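Local coordinates for protein beta-glucosidase (Pseudoalteromonas sp., PDB 3F95) that forms the extra C-terminal beta-sandwich domain of an exo-1,3/1,4-beta-glucanase, an enzyme probably with beta-glucosidase activity, at residues M18-A23 with R59-R64; N103-V106 with N112-R115; S120-L125 with I179-A184; K129-L134 with S162-D167. All coordinates share one frame; numbering follows the deposited sequence.

How the interactions relate
The four contacts sample the ways a beta-sandwich is held together. Interaction 1 packs one sheet on the other through the core, interaction 2 zips a disulfide-bridged hairpin, interaction 3 packs the C-terminal chain at the periphery, and interaction 4 sets the far end of an indole against strand 161-171, across the intervening strand 87-94. Strands 58-63 and 161-171 lie side by side, so interactions 1 and 4, centres about 14 Å apart, touch, with Phe61 N 2.8 Å from Leu163 O. Arg115 NH1 reaches Leu181 O at 2.9 Å, tying interaction 2 to interaction 3. Interactions 3 and 4 meet where Ile179 N lies 2.8 Å from Thr133 O. Interactions 1 and 3 stand farthest apart, centres about 22 Å.

Interaction 1: residues M18-A23 with R59-R64; sequences MTWQLA and RGFNWR
Trp20 and Phe61 meet across the interior of the beta-sandwich, where opposed sheets touch through side chains and their backbones stay well separated: the closest CA atoms, those of Trp20 and Arg59, are 10.0 Å apart. The aromatic pair is T-shaped. Phe61 directs its edge at one face of the indole, CZ leading, and this atom comes 3.7 Å from Trp20 CE3, near the rim of the six-membered ring. The centroids of the Trp20 six-membered ring and the Phe61 ring are 5.1 Å apart and the planes make 57°, an inclined version of the edge-to-face arrangement. With chi1 at -60° Trp20 sets its CG opposite the carbonyl carbon, and the indole reaches from its own strand toward the facing sheet.

Aliphatic packing extends the contact: Arg59 CG lies 3.9 Å from Trp20 CZ2. The polar component is slight. A water at the edge of the indole accepts a weak hydrogen bond from Trp20 NE1 (3.0 Å) and a second weak one from Arg59 NH2, while this guanidinium also bonds to Glu56 O and Gly34 O. A leucine in place of Trp20 would probably leave Phe61 CZ without the face it points into and the water without its indole donor.

Strand 18-24 runs between strands 29-32 and 67-73 in one sheet; strand 58-63 belongs to the other, where Met47 of strand 45-50 touches both aromatic side chains. Phe10, from a loop, meets the Trp20 ring edge-to-face.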
loop_
_atom_site.group_PDB
_atom_site.type_symbol
_atom_site.label_atom_id
_atom_site.label_comp_id
_atom_site.label_asym_id
_atom_site.label_seq_id
_atom_site.Cartn_x
_atom_site.Cartn_y
_atom_site.Cartn_z
ATOM N N MET A 18 3.378 2.173 13.018
ATOM C CA MET A 18 2.819 1.493 11.834
ATOM C C MET A 18 2.811 -0.035 11.920
ATOM O O MET A 18 3.709 -0.641 12.521
ATOM C CB MET A 18 3.526 1.902 10.525
ATOM C CG MET A 18 3.811 3.382 10.316
ATOM S SD MET A 18 2.342 4.375 10.299
ATOM C CE MET A 18 1.496 3.800 8.828
ATOM N N THR A 19 1.808 -0.649 11.286
ATOM C CA THR A 19 1.754 -2.103 11.104
ATOM C C THR A 19 1.194 -2.420 9.750
ATOM O O THR A 19 0.434 -1.644 9.186
ATOM C CB THR A 19 0.586 -2.867 11.827
ATOM O OG1 THR A 19 -0.316 -2.023 12.527
ATOM C CG2 THR A 19 0.996 -4.108 12.471
ATOM N N TRP A 20 1.484 -3.637 9.293
ATOM C CA TRP A 20 0.726 -4.222 8.209
ATOM C C TRP A 20 -0.525 -4.861 8.844
ATOM O O TRP A 20 -0.487 -5.372 10.000
ATOM C CB TRP A 20 1.532 -5.316 7.517
ATOM C CG TRP A 20 2.832 -4.859 6.912
ATOM C CD1 TRP A 20 4.074 -5.094 7.374
ATOM C CD2 TRP A 20 2.984 -4.090 5.707
ATOM N NE1 TRP A 20 5.017 -4.494 6.554
ATOM C CE2 TRP A 20 4.372 -3.897 5.506
ATOM C CE3 TRP A 20 2.078 -3.539 4.791
ATOM C CZ2 TRP A 20 4.891 -3.165 4.412
ATOM C CZ3 TRP A 20 2.594 -2.817 3.695
ATOM C CH2 TRP A 20 3.982 -2.649 3.521
ATOM N N GLN A 21 -1.625 -4.814 8.111
ATOM C CA GLN A 21 -2.873 -5.439 8.541
ATOM C C GLN A 21 -3.379 -6.357 7.445
ATOM O O GLN A 21 -3.654 -5.897 6.335
ATOM C CB GLN A 21 -3.951 -4.385 8.856
ATOM C CG GLN A 21 -3.723 -3.622 10.130
ATOM C CD GLN A 21 -4.968 -2.907 10.667
ATOM O OE1 GLN A 21 -6.085 -3.446 10.682
ATOM N NE2 GLN A 21 -4.757 -1.703 11.160
ATOM N N LEU A 22 -3.552 -7.639 7.763
ATOM C CA LEU A 22 -4.032 -8.614 6.781
ATOM C C LEU A 22 -5.437 -9.048 7.217
ATOM O O LEU A 22 -5.584 -9.711 8.260
ATOM C CB LEU A 22 -3.098 -9.823 6.729
ATOM C CG LEU A 22 -1.719 -9.718 6.032
ATOM C CD1 LEU A 22 -0.804 -8.708 6.726
ATOM C CD2 LEU A 22 -1.019 -11.092 5.970
ATOM N N ALA A 23 -6.438 -8.592 6.468
ATOM C CA ALA A 23 -7.850 -8.758 6.849
ATOM C C ALA A 23 -8.626 -9.549 5.802
ATOM O O ALA A 23 -9.057 -9.012 4.745
ATOM C CB ALA A 23 -8.496 -7.377 7.136
ATOM N N ARG A 59 7.989 -6.165 0.681
ATOM C CA ARG A 59 7.084 -7.209 1.135
ATOM C C ARG A 59 6.246 -7.632 -0.048
ATOM O O ARG A 59 5.681 -6.782 -0.753
ATOM C CB ARG A 59 6.214 -6.701 2.282
ATOM C CG ARG A 59 6.996 -6.352 3.552
ATOM C CD ARG A 59 7.426 -7.602 4.341
ATOM N NE ARG A 59 8.183 -7.200 5.540
ATOM C CZ ARG A 59 9.469 -6.852 5.539
ATOM N NH1 ARG A 59 10.166 -6.839 4.399
ATOM N NH2 ARG A 59 10.056 -6.513 6.691
ATOM N N GLY A 60 6.161 -8.945 -0.264
ATOM C CA GLY A 60 5.326 -9.502 -1.318
ATOM C C GLY A 60 4.029 -9.950 -0.691
ATOM O O GLY A 60 4.040 -10.500 0.423
ATOM N N PHE A 61 2.931 -9.707 -1.388
ATOM C CA PHE A 61 1.599 -10.076 -0.922
ATOM C C PHE A 61 0.882 -10.892 -1.996
ATOM O O PHE A 61 0.842 -10.481 -3.166
ATOM C CB PHE A 61 0.821 -8.810 -0.566
ATOM C CG PHE A 61 1.464 -7.992 0.540
ATOM C CD1 PHE A 61 1.237 -8.297 1.876
ATOM C CD2 PHE A 61 2.273 -6.891 0.235
ATOM C CE1 PHE A 61 1.810 -7.544 2.899
ATOM C CE2 PHE A 61 2.862 -6.109 1.241
ATOM C CZ PHE A 61 2.649 -6.449 2.589
ATOM N N ASN A 62 0.289 -12.025 -1.606
ATOM C CA ASN A 62 -0.439 -12.885 -2.548
ATOM C C ASN A 62 -1.868 -13.027 -2.042
ATOM O O ASN A 62 -2.053 -13.451 -0.892
ATOM C CB ASN A 62 0.202 -14.276 -2.613
ATOM C CG ASN A 62 1.594 -14.266 -3.220
ATOM O OD1 ASN A 62 1.866 -13.544 -4.179
ATOM N ND2 ASN A 62 2.482 -15.086 -2.666
ATOM N N TRP A 63 -2.851 -12.616 -2.848
ATOM C CA TRP A 63 -4.279 -12.797 -2.552
ATOM C C TRP A 63 -4.752 -14.046 -3.295
ATOM O O TRP A 63 -4.578 -14.157 -4.532
ATOM C CB TRP A 63 -5.095 -11.658 -3.124
ATOM C CG TRP A 63 -5.114 -10.370 -2.361
ATOM C CD1 TRP A 63 -6.148 -9.897 -1.614
ATOM C CD2 TRP A 63 -4.065 -9.384 -2.277
ATOM N NE1 TRP A 63 -5.821 -8.683 -1.082
ATOM C CE2 TRP A 63 -4.553 -8.338 -1.475
ATOM C CE3 TRP A 63 -2.780 -9.270 -2.843
ATOM C CZ2 TRP A 63 -3.807 -7.177 -1.206
ATOM C CZ3 TRP A 63 -2.003 -8.120 -2.550
ATOM C CH2 TRP A 63 -2.528 -7.097 -1.742
ATOM N N ARG A 64 -5.372 -14.963 -2.558
ATOM C CA ARG A 64 -6.052 -16.111 -3.157
ATOM C C ARG A 64 -7.553 -16.098 -2.917
ATOM O O ARG A 64 -8.280 -16.894 -3.531
ATOM C CB ARG A 64 -5.437 -17.419 -2.655
ATOM C CG ARG A 64 -4.007 -17.583 -3.121
ATOM C CD ARG A 64 -3.430 -18.830 -2.539
ATOM N NE ARG A 64 -4.065 -19.981 -3.160
ATOM C CZ ARG A 64 -4.417 -21.078 -2.501
ATOM N NH1 ARG A 64 -4.193 -21.166 -1.188
ATOM N NH2 ARG A 64 -4.998 -22.077 -3.156
HETATM O O HOH W 1 7.281 -5.495 8.297
#

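Interaction 2: residues N103-V106 with N112-R115; sequences NLQV and NCLR
Val106 and Arg115 form an antiparallel hydrogen-bonded pair in the hairpin of strands 102-108 and 113-118, with CA atoms 5.0 Å apart. Two backbone bonds join them. Val106 N donates to Arg115 O at 2.9 Å, and Arg115 N returns a longer bond to Val106 O at 3.2 Å; both are fairly straight, at 160° and 161° about the hydrogen. Leu114 and Arg115 together face Val106, a classic beta bulge, and the chain turns a corner at Leu114. Arg115 O also takes a CA-H...O contact from Gln105 CA at 3.4 Å.

Side-chain contacts fall on two faces of the hairpin. On the face of Val106 and Arg115 the two CB atoms stand 4.0 Å apart, after which the arginine bends at chi2 and chi3 and carries its guanidinium away to Pro137 O and Leu181 O. On the other face Cys113 SG packs alongside Gln105, 3.7 Å from CB and at the same distance from NE2. A chi1 of -55° keeps the sulfur on the side of its own backbone N, and it is bonded to Cys108 SG.

The chemistry implies a doubly fastened hairpin. Main-chain bonds fix the pairing at the bulge, and the disulfide adds a covalent clasp across its end, while Arg115, anchored by backbone carbonyls, bridges from the hairpin to strand 132-137 and the C-terminal tail.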
loop_
_atom_site.group_PDB
_atom_site.type_symbol
_atom_site.label_atom_id
_atom_site.label_comp_id
_atom_site.label_asym_id
_atom_site.label_seq_id
_atom_site.Cartn_x
_atom_site.Cartn_y
_atom_site.Cartn_z
ATOM N N ASN A 103 -8.649 -2.642 -5.684
ATOM C CA ASN A 103 -8.844 -1.258 -5.269
ATOM C C ASN A 103 -7.634 -0.844 -4.466
ATOM O O ASN A 103 -7.207 -1.572 -3.560
ATOM C CB ASN A 103 -10.085 -1.185 -4.367
ATOM C CG ASN A 103 -10.535 0.236 -4.046
ATOM O OD1 ASN A 103 -11.295 0.431 -3.087
ATOM N ND2 ASN A 103 -10.131 1.218 -4.853
ATOM N N LEU A 104 -7.061 0.302 -4.816
ATOM C CA LEU A 104 -6.012 0.925 -4.007
ATOM C C LEU A 104 -6.560 2.172 -3.318
ATOM O O LEU A 104 -6.882 3.159 -3.981
ATOM C CB LEU A 104 -4.791 1.285 -4.888
ATOM C CG LEU A 104 -3.753 2.222 -4.266
ATOM C CD1 LEU A 104 -3.132 1.579 -2.988
ATOM C CD2 LEU A 104 -2.662 2.587 -5.305
ATOM N N GLN A 105 -6.700 2.119 -1.992
ATOM C CA GLN A 105 -7.203 3.264 -1.240
ATOM C C GLN A 105 -6.054 3.918 -0.460
ATOM O O GLN A 105 -5.152 3.222 0.014
ATOM C CB GLN A 105 -8.387 2.828 -0.336
ATOM C CG GLN A 105 -9.686 2.600 -1.110
ATOM C CD GLN A 105 -10.763 1.892 -0.286
ATOM O OE1 GLN A 105 -10.558 0.791 0.236
ATOM N NE2 GLN A 105 -11.934 2.514 -0.202
ATOM N N VAL A 106 -6.035 5.251 -0.393
ATOM C CA VAL A 106 -4.913 5.956 0.197
ATOM C C VAL A 106 -5.419 6.960 1.236
ATOM O O VAL A 106 -6.387 7.718 0.980
ATOM C CB VAL A 106 -4.065 6.673 -0.903
ATOM C CG1 VAL A 106 -2.984 7.530 -0.296
ATOM C CG2 VAL A 106 -3.480 5.626 -1.863
ATOM N N ASN A 112 -14.302 7.232 4.288
ATOM C CA ASN A 112 -13.247 8.217 4.363
ATOM C C ASN A 112 -11.886 7.884 3.795
ATOM O O ASN A 112 -11.024 7.615 4.583
ATOM N N CYS A 113 -11.674 7.925 2.465
ATOM C CA CYS A 113 -10.276 7.894 1.905
ATOM C C CYS A 113 -9.940 9.104 1.028
ATOM O O CYS A 113 -10.791 9.560 0.249
ATOM C CB CYS A 113 -9.977 6.601 1.113
ATOM S SG CYS A 113 -10.267 5.037 2.005
ATOM N N LEU A 114 -8.702 9.605 1.130
ATOM C CA LEU A 114 -8.246 10.721 0.283
ATOM C C LEU A 114 -8.196 10.338 -1.204
ATOM O O LEU A 114 -8.534 11.153 -2.071
ATOM C CB LEU A 114 -6.911 11.311 0.755
ATOM C CG LEU A 114 -6.866 12.014 2.130
ATOM C CD1 LEU A 114 -5.489 12.573 2.389
ATOM C CD2 LEU A 114 -7.936 13.104 2.277
ATOM N N ARG A 115 -7.812 9.093 -1.496
ATOM C CA ARG A 115 -7.833 8.589 -2.868
ATOM C C ARG A 115 -8.422 7.197 -2.912
ATOM O O ARG A 115 -8.201 6.390 -2.002
ATOM C CB ARG A 115 -6.428 8.552 -3.489
ATOM C CG ARG A 115 -5.715 9.899 -3.592
ATOM C CD ARG A 115 -6.333 10.851 -4.652
ATOM N NE ARG A 115 -6.492 10.230 -5.962
ATOM C CZ ARG A 115 -5.524 10.036 -6.860
ATOM N NH1 ARG A 115 -4.258 10.413 -6.641
ATOM N NH2 ARG A 115 -5.843 9.455 -7.999
#

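Interaction 3: residues S120-L125 with I179-A184; sequences SSFSQL and ISLTCA
Phe122 and Leu181 bring their CA atoms within 7.4 Å, and those of Leu125 and Ile179 stand 9.0 Å apart, as the short helical segment around 123-125 lies against the C-terminal chain where strand 179-180 gives way to an inverse gamma turn centred on Leu181. Here the C-terminal chain packs at the periphery of the beta-sandwich, beside strand 132-137, and the contact between these two segments is made by side chains. Leu181 supplies both methyls to Phe122. CD1 sits over the middle of one ring face, 4.0 Å from the centroid and only 6° off the normal, a well-centred CH-pi contact; CD2 meets the root of the same side chain. The ring owes its position to a chi1 of 64°, which wedges Phe122 CG between the backbone N and the carbonyl carbon.

A second apolar pair lies farther along. Leu125 and Ile179 lie alongside, their side chains running in opposite senses, with Leu125 CD2 touching Ile179 CG2 at 3.9 Å and Leu125 CD1 lying 4.1 Å from Ile179 CD1. Leu134 touches both Phe122 and Leu125, joining the helical segment to strand 132-137, the parallel neighbour of strand 179-180. A serine in place of Phe122 is likely to open a gap beneath Leu181 CD1, which would lose the ring face it rests on.

A covalent tie holds the tail as well: Cys183 is disulfide-bonded to Cys140. The tightest touch between the two segments is Leu181 CD2 against Phe122 CB, at 3.6 Å.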
loop_
_atom_site.group_PDB
_atom_site.type_symbol
_atom_site.label_atom_id
_atom_site.label_comp_id
_atom_site.label_asym_id
_atom_site.label_seq_id
_atom_site.Cartn_x
_atom_site.Cartn_y
_atom_site.Cartn_z
ATOM N N SER A 120 -7.338 -0.934 -12.568
ATOM C CA SER A 120 -7.469 -0.755 -14.029
ATOM C C SER A 120 -6.899 0.588 -14.494
ATOM O O SER A 120 -6.432 0.702 -15.626
ATOM C CB SER A 120 -8.939 -0.885 -14.450
ATOM O OG SER A 120 -9.730 0.082 -13.792
ATOM N N SER A 121 -6.953 1.594 -13.630
ATOM C CA SER A 121 -6.493 2.948 -13.964
ATOM C C SER A 121 -4.990 3.055 -14.215
ATOM O O SER A 121 -4.559 4.010 -14.855
ATOM C CB SER A 121 -6.896 3.960 -12.896
ATOM O OG SER A 121 -6.107 3.815 -11.722
ATOM N N PHE A 122 -4.204 2.128 -13.660
ATOM C CA PHE A 122 -2.753 2.121 -13.907
ATOM C C PHE A 122 -2.199 0.754 -14.281
ATOM O O PHE A 122 -0.988 0.533 -14.189
ATOM C CB PHE A 122 -1.957 2.764 -12.735
ATOM C CG PHE A 122 -2.070 2.010 -11.398
ATOM C CD1 PHE A 122 -0.956 1.373 -10.857
ATOM C CD2 PHE A 122 -3.279 1.975 -10.693
ATOM C CE1 PHE A 122 -1.029 0.693 -9.607
ATOM C CE2 PHE A 122 -3.379 1.284 -9.467
ATOM C CZ PHE A 122 -2.247 0.656 -8.927
ATOM N N SER A 123 -3.070 -0.149 -14.717
ATOM C CA SER A 123 -2.647 -1.537 -14.974
ATOM C C SER A 123 -1.643 -1.623 -16.130
ATOM O O SER A 123 -0.700 -2.404 -16.073
ATOM C CB SER A 123 -3.840 -2.463 -15.225
ATOM O OG SER A 123 -4.587 -1.986 -16.332
ATOM N N GLN A 124 -1.826 -0.791 -17.162
ATOM C CA GLN A 124 -0.947 -0.886 -18.321
ATOM C C GLN A 124 0.463 -0.485 -17.953
ATOM O O GLN A 124 1.400 -1.169 -18.309
ATOM C CB GLN A 124 -1.492 -0.118 -19.523
ATOM C CG GLN A 124 -2.633 -0.847 -20.225
ATOM C CD GLN A 124 -2.165 -2.006 -21.109
ATOM O OE1 GLN A 124 -1.736 -3.064 -20.618
ATOM N NE2 GLN A 124 -2.252 -1.810 -22.433
ATOM N N LEU A 125 0.618 0.598 -17.200
ATOM C CA LEU A 125 1.965 1.014 -16.821
ATOM C C LEU A 125 2.690 0.007 -15.904
ATOM O O LEU A 125 3.921 -0.003 -15.843
ATOM C CB LEU A 125 1.953 2.431 -16.248
ATOM C CG LEU A 125 1.249 2.813 -14.956
ATOM C CD1 LEU A 125 2.194 2.644 -13.754
ATOM C CD2 LEU A 125 0.788 4.262 -15.073
ATOM N N ILE A 179 6.191 7.880 -11.247
ATOM C CA ILE A 179 5.021 7.991 -12.103
ATOM C C ILE A 179 3.862 8.438 -11.208
ATOM O O ILE A 179 3.545 7.766 -10.223
ATOM C CB ILE A 179 4.710 6.626 -12.750
ATOM C CG1 ILE A 179 5.959 6.072 -13.470
ATOM C CG2 ILE A 179 3.453 6.692 -13.665
ATOM C CD1 ILE A 179 5.776 4.621 -14.008
ATOM N N SER A 180 3.261 9.586 -11.524
ATOM C CA SER A 180 2.174 10.116 -10.718
ATOM C C SER A 180 0.827 9.488 -11.102
ATOM O O SER A 180 0.399 9.540 -12.275
ATOM C CB SER A 180 2.144 11.653 -10.800
ATOM O OG SER A 180 1.078 12.195 -10.026
ATOM N N LEU A 181 0.166 8.878 -10.114
ATOM C CA LEU A 181 -1.207 8.405 -10.290
ATOM C C LEU A 181 -2.147 9.578 -10.069
ATOM O O LEU A 181 -2.782 9.724 -9.028
ATOM C CB LEU A 181 -1.546 7.229 -9.349
ATOM C CG LEU A 181 -0.638 6.001 -9.472
ATOM C CD1 LEU A 181 -1.244 4.882 -8.614
ATOM C CD2 LEU A 181 -0.508 5.578 -10.947
ATOM N N THR A 182 -2.221 10.425 -11.085
ATOM C CA THR A 182 -3.004 11.648 -11.038
ATOM C C THR A 182 -4.499 11.337 -10.970
ATOM O O THR A 182 -4.921 10.223 -11.241
ATOM C CB THR A 182 -2.686 12.531 -12.288
ATOM O OG1 THR A 182 -3.070 11.820 -13.465
ATOM C CG2 THR A 182 -1.192 12.831 -12.358
ATOM N N CYS A 183 -5.283 12.338 -10.585
ATOM C CA CYS A 183 -6.715 12.204 -10.383
ATOM C C CYS A 183 -7.478 11.982 -11.684
ATOM O O CYS A 183 -7.097 12.521 -12.732
ATOM C CB CYS A 183 -7.222 13.456 -9.675
ATOM S SG CYS A 183 -6.422 13.707 -8.046
ATOM N N ALA A 184 -8.543 11.183 -11.618
ATOM C CA ALA A 184 -9.330 10.867 -12.815
ATOM C C ALA A 184 -10.100 12.094 -13.268
ATOM O O ALA A 184 -10.558 12.871 -12.434
ATOM C CB ALA A 184 -10.269 9.717 -12.570
#

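Interaction 4: residues K129-L134 with S162-D167; sequences KSWHTL and SLAIAD
Trp131 meets strand 162-167 with the far end of its indole, the benzo atoms CZ2, CH2 and CZ3 reaching the backbone and the small side chains of Ala164 and Ala166. Trp131 CA is 8.5 Å from Ala164 CA, and the length of the ring system spans the gap. The bond to CB does not itself aim at the strand; it is the end of the side chain that comes nearer.

The methyls of the two alanines both point toward the segment carrying Trp131. Ala164 CB lies 3.6 Å from Trp131 CH2, approaching the ring at a slant, and Ala166 CB is 4.0 Å from Trp131 CZ3. Between them the strand backbone comes close to the ring: Ala166 N lies at the indole edge, near its plane and 3.8 Å from Trp131 CZ3, while Ala164 O is 3.6 Å from that same carbon. Ile165, whose CB points away, takes part through its main chain, with its N 3.9 Å from Trp131 CH2. The alanines' small size lets the end of the indole settle down against the main chain, a contact of the ring system with two methyls and the backbone between them.

Between the two segments in the sheet runs strand 87-94, antiparallel to both 132-137 and 161-171, and the indole also rests on its Lys91 and Arg93. Leu52 touches the tryptophan too, while Ile165 packs on Phe61 of strand 58-63.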
loop_
_atom_site.group_PDB
_atom_site.type_symbol
_atom_site.label_atom_id
_atom_site.label_comp_id
_atom_site.label_asym_id
_atom_site.label_seq_id
_atom_site.Cartn_x
_atom_site.Cartn_y
_atom_site.Cartn_z
ATOM N N LYS A 129 5.372 -6.122 -15.231
ATOM C CA LYS A 129 5.678 -6.885 -14.008
ATOM C C LYS A 129 7.031 -6.491 -13.410
ATOM O O LYS A 129 7.681 -7.291 -12.731
ATOM C CB LYS A 129 5.616 -8.403 -14.261
ATOM C CG LYS A 129 4.262 -8.881 -14.779
ATOM C CD LYS A 129 4.224 -10.385 -14.961
ATOM C CE LYS A 129 2.856 -10.849 -15.444
ATOM N NZ LYS A 129 2.600 -10.399 -16.850
ATOM N N SER A 130 7.445 -5.254 -13.664
ATOM C CA SER A 130 8.668 -4.701 -13.111
ATOM C C SER A 130 8.316 -3.756 -11.976
ATOM O O SER A 130 7.172 -3.335 -11.849
ATOM C CB SER A 130 9.448 -3.911 -14.172
ATOM O OG SER A 130 9.634 -4.682 -15.344
ATOM N N TRP A 131 9.314 -3.411 -11.175
ATOM C CA TRP A 131 9.147 -2.390 -10.144
ATOM C C TRP A 131 8.948 -1.031 -10.789
ATOM O O TRP A 131 9.599 -0.736 -11.829
ATOM C CB TRP A 131 10.365 -2.314 -9.228
ATOM C CG TRP A 131 10.454 -3.447 -8.256
ATOM C CD1 TRP A 131 11.184 -4.599 -8.388
ATOM C CD2 TRP A 131 9.796 -3.521 -6.978
ATOM N NE1 TRP A 131 11.014 -5.402 -7.259
ATOM C CE2 TRP A 131 10.173 -4.757 -6.381
ATOM C CE3 TRP A 131 8.921 -2.662 -6.284
ATOM C CZ2 TRP A 131 9.710 -5.155 -5.099
ATOM C CZ3 TRP A 131 8.448 -3.068 -5.006
ATOM C CH2 TRP A 131 8.848 -4.301 -4.439
ATOM N N HIS A 132 8.056 -0.227 -10.201
ATOM C CA HIS A 132 7.862 1.194 -10.548
ATOM C C HIS A 132 7.670 2.029 -9.294
ATOM O O HIS A 132 7.063 1.572 -8.313
ATOM C CB HIS A 132 6.653 1.398 -11.451
ATOM C CG HIS A 132 6.725 0.573 -12.695
ATOM N ND1 HIS A 132 7.488 0.942 -13.781
ATOM C CD2 HIS A 132 6.193 -0.633 -12.996
ATOM C CE1 HIS A 132 7.404 0.004 -14.711
ATOM N NE2 HIS A 132 6.627 -0.966 -14.260
ATOM N N THR A 133 8.197 3.243 -9.315
ATOM C CA THR A 133 7.964 4.177 -8.236
ATOM C C THR A 133 6.702 4.981 -8.560
ATOM O O THR A 133 6.633 5.683 -9.578
ATOM C CB THR A 133 9.158 5.129 -8.043
ATOM O OG1 THR A 133 10.335 4.349 -7.860
ATOM C CG2 THR A 133 8.943 5.995 -6.821
ATOM N N LEU A 134 5.698 4.853 -7.694
ATOM C CA LEU A 134 4.404 5.506 -7.900
ATOM C C LEU A 134 4.258 6.671 -6.919
ATOM O O LEU A 134 4.496 6.506 -5.702
ATOM C CB LEU A 134 3.268 4.486 -7.693
ATOM C CG LEU A 134 3.266 3.214 -8.549
ATOM C CD1 LEU A 134 2.065 2.319 -8.167
ATOM C CD2 LEU A 134 3.212 3.593 -10.072
ATOM N N SER A 162 -1.163 -10.685 -7.126
ATOM C CA SER A 162 0.164 -10.813 -6.551
ATOM C C SER A 162 0.989 -9.558 -6.849
ATOM O O SER A 162 1.171 -9.169 -8.019
ATOM C CB SER A 162 0.852 -12.078 -7.077
ATOM O OG SER A 162 2.130 -12.219 -6.499
ATOM N N LEU A 163 1.531 -8.961 -5.789
ATOM C CA LEU A 163 2.325 -7.756 -5.938
ATOM C C LEU A 163 3.290 -7.646 -4.781
ATOM O O LEU A 163 3.220 -8.416 -3.837
ATOM C CB LEU A 163 1.433 -6.511 -6.026
ATOM C CG LEU A 163 0.442 -6.216 -4.873
ATOM C CD1 LEU A 163 1.092 -5.773 -3.567
ATOM C CD2 LEU A 163 -0.616 -5.219 -5.329
ATOM N N ALA A 164 4.188 -6.678 -4.881
ATOM C CA ALA A 164 5.126 -6.405 -3.801
ATOM C C ALA A 164 5.222 -4.906 -3.651
ATOM O O ALA A 164 4.995 -4.175 -4.609
ATOM C CB ALA A 164 6.453 -6.988 -4.100
ATOM N N ILE A 165 5.545 -4.460 -2.440
ATOM C CA ILE A 165 5.579 -3.039 -2.092
ATOM C C ILE A 165 6.898 -2.771 -1.367
ATOM O O ILE A 165 7.370 -3.617 -0.626
ATOM C CB ILE A 165 4.377 -2.702 -1.169
ATOM C CG1 ILE A 165 3.060 -2.773 -1.967
ATOM C CG2 ILE A 165 4.510 -1.300 -0.562
ATOM C CD1 ILE A 165 1.837 -2.978 -1.066
ATOM N N ALA A 166 7.483 -1.594 -1.589
ATOM C CA ALA A 166 8.655 -1.157 -0.852
ATOM C C ALA A 166 8.677 0.363 -0.756
ATOM O O ALA A 166 8.021 1.041 -1.536
ATOM C CB ALA A 166 9.916 -1.642 -1.538
ATOM N N ASP A 167 9.453 0.882 0.192
ATOM C CA ASP A 167 9.863 2.287 0.185
ATOM C C ASP A 167 8.651 3.221 0.183
ATOM O O ASP A 167 8.463 4.081 -0.725
ATOM C CB ASP A 167 10.771 2.572 -1.032
ATOM C CG ASP A 167 12.160 1.918 -0.939
ATOM O OD1 ASP A 167 12.530 1.273 0.077
ATOM O OD2 ASP A 167 12.921 2.074 -1.923
#